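Local atomic coordinates of TRAP dicarboxylate transporter, DctP subunit (PDB entry 4P47), a protein that probably binds a small solute, such as an organic acid, in the periplasm and delivers it to a TRAP transporter of the bacterial inner membrane. Residues A36-S39 with P43-T46; T46-F51 with V65-G70; P111-S116 with A329-V334. All blocks are in the same frame, centred on the assembly; numbering follows the deposited sequence.

Interaction 1 (A36-S39 with P43-T46); sequences AANS and PQVT
The side-chain amide of Q44 hydrogen-bonds to the loop that leads into its own helix: N38 N donates to Q44 OE1 at 3.0 Å. The donor lies in the plane of the amide carbonyl, and the N-H points at the oxygen with an angle of 152°. Reach comes from the torsions of Q44, whose CG stands anti to the backbone N (chi1 -180°) and whose chain stays extended beyond it, carrying the amide across to the loop. The other end of the amide takes part through solvent, since one water accepts from both A37 N, at 2.9 Å, and Q44 NE2. NE2 is also hydrogen-bonded to Q240 OE1, so the amide is gripped at both ends and its rotation fixed. With an alanine at this position, N38 N would probably lose this acceptor and Q240 OE1 the donor NE2, and a gap would be likely to open beside A36.

Methyl groups pack against oxygens beside these bonds. A36 CB packs against the amide, 3.3 Å from Q44 OE1. The next residue, V45, turns its CG2 branch to the loop backbone, touching N38 O at 3.3 Å and S39 O at 3.4 Å.

Main-chain bonds from A36 and N38 to the F68-G71 region hold the loop on its far flank, and H42 ND1 bonds to Q44 N at the start of the helix. A buried, uncharged amide thus serves as acceptor to one N-H and donor to a water and to the amide oxygen of Q240, consistent with directional, uncharged polar bonds tying the loop after strand 30-35 to the first turn of helix 43-58.

Interaction 2 (T46-F51 with V65-G70); sequences TGMEKF and VKLFPG
L67 lays its CD1 methyl against the root of the M48 side chain, 3.9 Å from M48 CB, and against the stem of E49, 3.8 Å from E49 CG. Its second methyl, CD2, turns toward the helix backbone and lies 4.0 Å from M48 O, so the forked end of the leucine rests on the helix surface. The M48 and L67 side chains run alongside each other, pointing opposite ways. The bend of the methionine at chi3 (74°) brings its CE methyl back to 4.2 Å from L67 CD2. E49 offers only its aliphatic part here and lies roughly perpendicular to L67.

One helical turn on, F51 meets V65. CG of F51 is anti to the backbone N (chi1 173°), which swings the ring out so that CE2 comes within 3.9 Å of V65 CG2, while CG1 of the valine lies 4.1 Å from CE2 and CD2. The F51 ring also meets that of F34 and packs on helix 254-288 through I260, A263 and A267.

The axes of helix 46-51 and strand 65-68 are 9.2 Å apart and run nearly antiparallel, at 166°. F34 of strand 30-35 touches M48, V65 and L67, and this strand pairs in parallel with 63-68. Strand 30-35, helix 43-58 and strand 63-68 thereby form a beta-alpha-beta unit, the building block of the alpha/beta lobes of periplasmic binding proteins.

Interaction 3 (P111-S116 with A329-V334); sequences PFLFNS and AELKKV
The backbone of the irregular segment 111-116 comes nearest helix 329-334 at L113 and L331, whose CA atoms are 7.1 Å apart. L331 reaches across with both methyls. Its CD1 meets L113 CD2 at 3.7 Å, the two leucines lying obliquely to each other. The other methyl, L331 CD2, turns to the backbone and lies 3.4 Å from L113 O. It also touches the next side chain, 3.7 Å from F114 CE1, and the phenylalanine stands roughly square to the leucine. One face of the F114 ring is covered from within its own segment, by L113 CB, which sits 3.7 Å above the plane over the ring centre. CG of L331 stands beside the backbone N, anti to the carbonyl carbon (chi1 -62°), and this sets CD1 against the side chain of L113 and CD2 against F114.

The contact joins helix 321-336, near the C-terminus, to the loop between strand 90-94 and helix 117-125 of the solute-binding protein fold. S116 is the N-cap of helix 117-125, its OG accepting from E119 N, and F114 packs against E119, A120 and V123 of that helix.

Polar bonds to arginines fasten the loop further: F112 O accepts from R305 NH2 of helix 298-312, and L113 O from R335 NH2 of the same helix 321-336 that carries L331. L113 O therefore has both a charged donor and a leucine methyl against it.

Overall arrangement
Interactions 1 and 2 are two halves of one corner: they share T46, both use helix 43-58, and their centres lie about 7 Å apart. They touch directly, with probable hydrogen bonds from G70 N to N38 O (2.8 Å) and from A36 N to F68 O (3.1 Å), and A36 CB packs on M48 SD at 3.5 Å. Interaction 3 lies on the opposite side of the chain's centre, its centre about 27 Å from that of interaction 1 and about 30 Å from that of interaction 2; their nearest atoms are about 15 and 19 Å away. In this crystal the ligand-binding pocket holds a C-terminus, and helix 321-336 of interaction 3 precedes the chain's own C-terminal tail.

Interaction 1 (A36-S39 with P43-T46)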
loop_
_atom_site.group_PDB
_atom_site.type_symbol
_atom_site.label_atom_id
_atom_site.label_comp_id
_atom_site.label_asym_id
_atom_site.label_seq_id
_atom_site.Cartn_x
_atom_site.Cartn_y
_atom_site.Cartn_z
ATOM N N ALA A 36 7.767 0.129 12.691
ATOM C CA ALA A 36 6.682 0.450 11.775
ATOM C C ALA A 36 5.754 1.460 12.402
ATOM O O ALA A 36 5.833 1.736 13.594
ATOM C CB ALA A 36 5.902 -0.803 11.398
ATOM N N ALA A 37 4.835 1.960 11.581
ATOM C CA ALA A 37 3.891 3.003 11.994
ATOM C C ALA A 37 2.706 2.526 12.810
ATOM O O ALA A 37 2.266 3.240 13.702
ATOM C CB ALA A 37 3.386 3.709 10.772
ATOM N N ASN A 38 2.155 1.349 12.512
ATOM C CA ASN A 38 0.888 0.947 13.119
ATOM C C ASN A 38 1.073 0.203 14.434
ATOM O O ASN A 38 2.188 -0.096 14.827
ATOM C CB ASN A 38 0.091 0.128 12.108
ATOM C CG ASN A 38 -0.274 0.937 10.894
ATOM O OD1 ASN A 38 0.207 0.686 9.771
ATOM N ND2 ASN A 38 -1.099 1.952 11.110
ATOM N N SER A 39 -0.038 -0.086 15.123
ATOM C CA SER A 39 0.018 -0.665 16.465
ATOM C C SER A 39 -0.462 -2.113 16.506
ATOM O O SER A 39 -1.060 -2.599 15.547
ATOM C CB SER A 39 -0.821 0.175 17.432
ATOM O OG SER A 39 -0.306 1.492 17.533
ATOM N N PRO A 43 -3.058 -5.412 10.998
ATOM C CA PRO A 43 -2.452 -6.504 10.221
ATOM C C PRO A 43 -0.929 -6.382 9.994
ATOM O O PRO A 43 -0.222 -7.389 9.942
ATOM C CB PRO A 43 -3.247 -6.459 8.913
ATOM C CG PRO A 43 -4.617 -5.996 9.354
ATOM C CD PRO A 43 -4.325 -4.949 10.393
ATOM N N GLN A 44 -0.441 -5.172 9.788
ATOM C CA GLN A 44 0.987 -4.917 9.686
ATOM C C GLN A 44 1.744 -5.475 10.888
ATOM O O GLN A 44 2.737 -6.194 10.738
ATOM C CB GLN A 44 1.230 -3.424 9.571
ATOM C CG GLN A 44 2.687 -3.049 9.452
ATOM C CD GLN A 44 2.876 -1.561 9.568
ATOM O OE1 GLN A 44 2.665 -0.981 10.633
ATOM N NE2 GLN A 44 3.258 -0.927 8.487
ATOM N N VAL A 45 1.293 -5.148 12.090
ATOM C CA VAL A 45 1.993 -5.596 13.280
ATOM C C VAL A 45 1.776 -7.084 13.519
ATOM O O VAL A 45 2.674 -7.773 13.998
ATOM C CB VAL A 45 1.635 -4.742 14.494
ATOM C CG1 VAL A 45 2.371 -5.235 15.715
ATOM C CG2 VAL A 45 1.983 -3.295 14.200
ATOM N N THR A 46 0.620 -7.603 13.143
ATOM C CA THR A 46 0.407 -9.037 13.226
ATOM C C THR A 46 1.420 -9.755 12.332
ATOM O O THR A 46 1.965 -10.786 12.715
ATOM C CB THR A 46 -1.048 -9.371 12.889
ATOM O OG1 THR A 46 -1.880 -8.683 13.831
ATOM C CG2 THR A 46 -1.306 -10.862 12.995
HETATM O O HOH W 1 5.044 1.672 8.676
#

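Interaction 2 (T46-F51 with V65-G70)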
loop_
_atom_site.group_PDB
_atom_site.type_symbol
_atom_site.label_atom_id
_atom_site.label_comp_id
_atom_site.label_asym_id
_atom_site.label_seq_id
_atom_site.Cartn_x
_atom_site.Cartn_y
_atom_site.Cartn_z
ATOM N N THR A 46 0.620 -7.603 13.143
ATOM C CA THR A 46 0.407 -9.037 13.226
ATOM C C THR A 46 1.420 -9.755 12.332
ATOM O O THR A 46 1.965 -10.786 12.715
ATOM C CB THR A 46 -1.048 -9.371 12.889
ATOM O OG1 THR A 46 -1.880 -8.683 13.831
ATOM C CG2 THR A 46 -1.306 -10.862 12.995
ATOM N N GLY A 47 1.683 -9.203 11.159
ATOM C CA GLY A 47 2.713 -9.760 10.289
ATOM C C GLY A 47 4.101 -9.662 10.909
ATOM O O GLY A 47 4.903 -10.600 10.828
ATOM N N MET A 48 4.399 -8.532 11.537
ATOM C CA MET A 48 5.688 -8.350 12.201
ATOM C C MET A 48 5.896 -9.366 13.322
ATOM O O MET A 48 6.990 -9.889 13.508
ATOM C CB MET A 48 5.784 -6.945 12.781
ATOM C CG MET A 48 5.855 -5.869 11.703
ATOM S SD MET A 48 5.587 -4.201 12.328
ATOM C CE MET A 48 7.158 -3.919 13.159
ATOM N N GLU A 49 4.831 -9.663 14.055
ATOM C CA GLU A 49 4.903 -10.642 15.139
ATOM C C GLU A 49 5.148 -12.042 14.604
ATOM O O GLU A 49 5.941 -12.798 15.165
ATOM C CB GLU A 49 3.605 -10.612 15.967
ATOM C CG GLU A 49 3.469 -9.337 16.772
ATOM C CD GLU A 49 2.070 -9.088 17.303
ATOM O OE1 GLU A 49 1.111 -9.723 16.824
ATOM O OE2 GLU A 49 1.942 -8.239 18.208
ATOM N N LYS A 50 4.492 -12.390 13.500
ATOM C CA LYS A 50 4.738 -13.667 12.852
ATOM C C LYS A 50 6.187 -13.761 12.378
ATOM O O LYS A 50 6.861 -14.783 12.593
ATOM C CB LYS A 50 3.768 -13.899 11.689
ATOM C CG LYS A 50 3.977 -15.197 10.908
ATOM C CD LYS A 50 3.798 -16.455 11.725
ATOM C CE LYS A 50 2.418 -16.567 12.264
ATOM N NZ LYS A 50 2.266 -17.924 12.876
ATOM N N PHE A 51 6.665 -12.710 11.714
ATOM C CA PHE A 51 8.059 -12.633 11.277
ATOM C C PHE A 51 9.013 -12.879 12.451
ATOM O O PHE A 51 9.932 -13.699 12.375
ATOM C CB PHE A 51 8.323 -11.278 10.613
ATOM C CG PHE A 51 9.769 -11.053 10.278
ATOM C CD1 PHE A 51 10.338 -11.612 9.124
ATOM C CD2 PHE A 51 10.591 -10.323 11.114
ATOM C CE1 PHE A 51 11.668 -11.421 8.824
ATOM C CE2 PHE A 51 11.920 -10.133 10.802
ATOM C CZ PHE A 51 12.455 -10.687 9.645
ATOM N N VAL A 65 14.222 -10.545 17.128
ATOM C CA VAL A 65 13.601 -9.401 16.465
ATOM C C VAL A 65 12.777 -8.653 17.492
ATOM O O VAL A 65 11.856 -9.211 18.076
ATOM C CB VAL A 65 12.719 -9.864 15.308
ATOM C CG1 VAL A 65 12.094 -8.675 14.597
ATOM C CG2 VAL A 65 13.527 -10.711 14.342
ATOM N N LYS A 66 13.162 -7.413 17.746
ATOM C CA LYS A 66 12.476 -6.533 18.683
ATOM C C LYS A 66 11.631 -5.520 17.912
ATOM O O LYS A 66 12.151 -4.769 17.077
ATOM C CB LYS A 66 13.521 -5.821 19.536
ATOM C CG LYS A 66 12.979 -4.907 20.582
ATOM C CD LYS A 66 14.118 -4.416 21.453
ATOM C CE LYS A 66 13.660 -3.465 22.525
ATOM N NZ LYS A 66 14.867 -3.087 23.334
ATOM N N LEU A 67 10.334 -5.488 18.205
ATOM C CA LEU A 67 9.382 -4.650 17.457
ATOM C C LEU A 67 9.263 -3.247 18.030
ATOM O O LEU A 67 9.205 -3.070 19.263
ATOM C CB LEU A 67 7.999 -5.310 17.414
ATOM C CG LEU A 67 7.947 -6.736 16.877
ATOM C CD1 LEU A 67 6.493 -7.113 16.663
ATOM C CD2 LEU A 67 8.745 -6.906 15.587
ATOM N N PHE A 68 9.207 -2.255 17.151
ATOM C CA PHE A 68 9.000 -0.865 17.544
ATOM C C PHE A 68 7.827 -0.355 16.741
ATOM O O PHE A 68 7.991 0.416 15.787
ATOM C CB PHE A 68 10.231 0.006 17.282
ATOM C CG PHE A 68 11.386 -0.269 18.201
ATOM C CD1 PHE A 68 12.180 -1.389 18.013
ATOM C CD2 PHE A 68 11.700 0.599 19.243
ATOM C CE1 PHE A 68 13.272 -1.641 18.840
ATOM C CE2 PHE A 68 12.775 0.348 20.069
ATOM C CZ PHE A 68 13.553 -0.772 19.883
ATOM N N PRO A 69 6.618 -0.780 17.125
ATOM C CA PRO A 69 5.402 -0.350 16.443
ATOM C C PRO A 69 4.963 1.057 16.859
ATOM O O PRO A 69 5.565 1.655 17.732
ATOM C CB PRO A 69 4.392 -1.401 16.896
ATOM C CG PRO A 69 4.799 -1.717 18.269
ATOM C CD PRO A 69 6.318 -1.684 18.248
ATOM N N GLY A 70 3.937 1.581 16.198
ATOM C CA GLY A 70 3.284 2.813 16.613
ATOM C C GLY A 70 4.014 4.075 16.205
ATOM O O GLY A 70 3.686 5.165 16.667
#

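Interaction 3 (P111-S116 with A329-V334)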
loop_
_atom_site.group_PDB
_atom_site.type_symbol
_atom_site.label_atom_id
_atom_site.label_comp_id
_atom_site.label_asym_id
_atom_site.label_seq_id
_atom_site.Cartn_x
_atom_site.Cartn_y
_atom_site.Cartn_z
ATOM N N PRO A 111 -2.511 4.696 -10.921
ATOM C CA PRO A 111 -3.911 4.320 -10.664
ATOM C C PRO A 111 -4.483 3.090 -11.359
ATOM O O PRO A 111 -4.111 2.716 -12.485
ATOM C CB PRO A 111 -4.704 5.573 -11.063
ATOM C CG PRO A 111 -3.797 6.376 -11.917
ATOM C CD PRO A 111 -2.364 5.984 -11.609
ATOM N N PHE A 112 -5.436 2.479 -10.661
ATOM C CA PHE A 112 -6.245 1.383 -11.181
ATOM C C PHE A 112 -5.428 0.191 -11.693
ATOM O O PHE A 112 -5.834 -0.497 -12.638
ATOM C CB PHE A 112 -7.202 1.888 -12.280
ATOM C CG PHE A 112 -8.098 3.014 -11.837
ATOM C CD1 PHE A 112 -9.128 2.796 -10.928
ATOM C CD2 PHE A 112 -7.917 4.299 -12.320
ATOM C CE1 PHE A 112 -9.945 3.828 -10.527
ATOM C CE2 PHE A 112 -8.750 5.332 -11.920
ATOM C CZ PHE A 112 -9.766 5.090 -11.008
ATOM N N LEU A 113 -4.300 -0.102 -11.052
ATOM C CA LEU A 113 -3.480 -1.254 -11.462
ATOM C C LEU A 113 -4.205 -2.577 -11.210
ATOM O O LEU A 113 -4.259 -3.431 -12.095
ATOM C CB LEU A 113 -2.140 -1.285 -10.709
ATOM C CG LEU A 113 -1.259 -0.043 -10.876
ATOM C CD1 LEU A 113 0.052 -0.205 -10.114
ATOM C CD2 LEU A 113 -0.960 0.274 -12.342
ATOM N N PHE A 114 -4.736 -2.760 -9.998
ATOM C CA PHE A 114 -5.261 -4.050 -9.576
ATOM C C PHE A 114 -6.707 -3.954 -9.145
ATOM O O PHE A 114 -7.116 -2.947 -8.545
ATOM C CB PHE A 114 -4.441 -4.602 -8.397
ATOM C CG PHE A 114 -2.966 -4.469 -8.563
ATOM C CD1 PHE A 114 -2.317 -5.067 -9.631
ATOM C CD2 PHE A 114 -2.207 -3.784 -7.623
ATOM C CE1 PHE A 114 -0.956 -4.942 -9.782
ATOM C CE2 PHE A 114 -0.845 -3.666 -7.763
ATOM C CZ PHE A 114 -0.213 -4.252 -8.853
ATOM N N ASN A 115 -7.468 -5.016 -9.399
ATOM C CA ASN A 115 -8.863 -5.075 -8.978
ATOM C C ASN A 115 -9.076 -5.965 -7.745
ATOM O O ASN A 115 -10.160 -5.988 -7.164
ATOM C CB ASN A 115 -9.746 -5.528 -10.153
ATOM C CG ASN A 115 -9.698 -4.553 -11.344
ATOM O OD1 ASN A 115 -8.781 -3.732 -11.458
ATOM N ND2 ASN A 115 -10.688 -4.647 -12.233
ATOM N N SER A 116 -8.023 -6.679 -7.338
ATOM C CA SER A 116 -8.076 -7.572 -6.195
ATOM C C SER A 116 -6.689 -7.805 -5.611
ATOM O O SER A 116 -5.667 -7.613 -6.285
ATOM C CB SER A 116 -8.643 -8.935 -6.605
ATOM O OG SER A 116 -7.732 -9.631 -7.436
ATOM N N ALA A 329 2.549 -4.998 -19.384
ATOM C CA ALA A 329 2.456 -6.390 -19.837
ATOM C C ALA A 329 1.907 -7.328 -18.754
ATOM O O ALA A 329 1.016 -8.161 -19.007
ATOM C CB ALA A 329 3.828 -6.870 -20.316
ATOM N N GLU A 330 2.435 -7.207 -17.541
ATOM C CA GLU A 330 1.950 -8.014 -16.422
ATOM C C GLU A 330 0.453 -7.747 -16.178
ATOM O O GLU A 330 -0.297 -8.681 -15.898
ATOM C CB GLU A 330 2.779 -7.748 -15.161
ATOM C CG GLU A 330 4.270 -8.138 -15.268
ATOM C CD GLU A 330 4.513 -9.635 -15.305
ATOM O OE1 GLU A 330 3.573 -10.395 -14.985
ATOM O OE2 GLU A 330 5.651 -10.047 -15.648
ATOM N N LEU A 331 0.016 -6.493 -16.297
ATOM C CA LEU A 331 -1.394 -6.148 -16.095
ATOM C C LEU A 331 -2.309 -6.701 -17.189
ATOM O O LEU A 331 -3.412 -7.155 -16.891
ATOM C CB LEU A 331 -1.565 -4.629 -15.973
ATOM C CG LEU A 331 -0.829 -4.031 -14.767
ATOM C CD1 LEU A 331 -0.906 -2.522 -14.807
ATOM C CD2 LEU A 331 -1.389 -4.570 -13.469
ATOM N N LYS A 332 -1.872 -6.667 -18.445
ATOM C CA LYS A 332 -2.663 -7.284 -19.511
ATOM C C LYS A 332 -2.845 -8.781 -19.245
ATOM O O LYS A 332 -3.946 -9.325 -19.404
ATOM C CB LYS A 332 -2.011 -7.057 -20.877
ATOM C CG LYS A 332 -2.271 -5.685 -21.465
ATOM C CD LYS A 332 -1.728 -5.564 -22.882
ATOM C CE LYS A 332 -1.676 -4.108 -23.329
ATOM N NZ LYS A 332 -0.654 -3.319 -22.571
ATOM N N LYS A 333 -1.771 -9.437 -18.820
ATOM C CA LYS A 333 -1.820 -10.855 -18.489
ATOM C C LYS A 333 -2.833 -11.146 -17.373
ATOM O O LYS A 333 -3.694 -12.019 -17.505
ATOM C CB LYS A 333 -0.427 -11.359 -18.070
ATOM C CG LYS A 333 -0.415 -12.833 -17.672
ATOM C CD LYS A 333 0.895 -13.230 -17.018
ATOM C CE LYS A 333 0.998 -12.681 -15.607
ATOM N NZ LYS A 333 1.931 -13.493 -14.779
ATOM N N VAL A 334 -2.744 -10.421 -16.267
ATOM C CA VAL A 334 -3.589 -10.761 -15.132
ATOM C C VAL A 334 -5.042 -10.399 -15.412
ATOM O O VAL A 334 -5.958 -11.076 -14.940
ATOM C CB VAL A 334 -3.101 -10.122 -13.808
ATOM C CG1 VAL A 334 -1.667 -10.549 -13.514
ATOM C CG2 VAL A 334 -3.229 -8.608 -13.845
#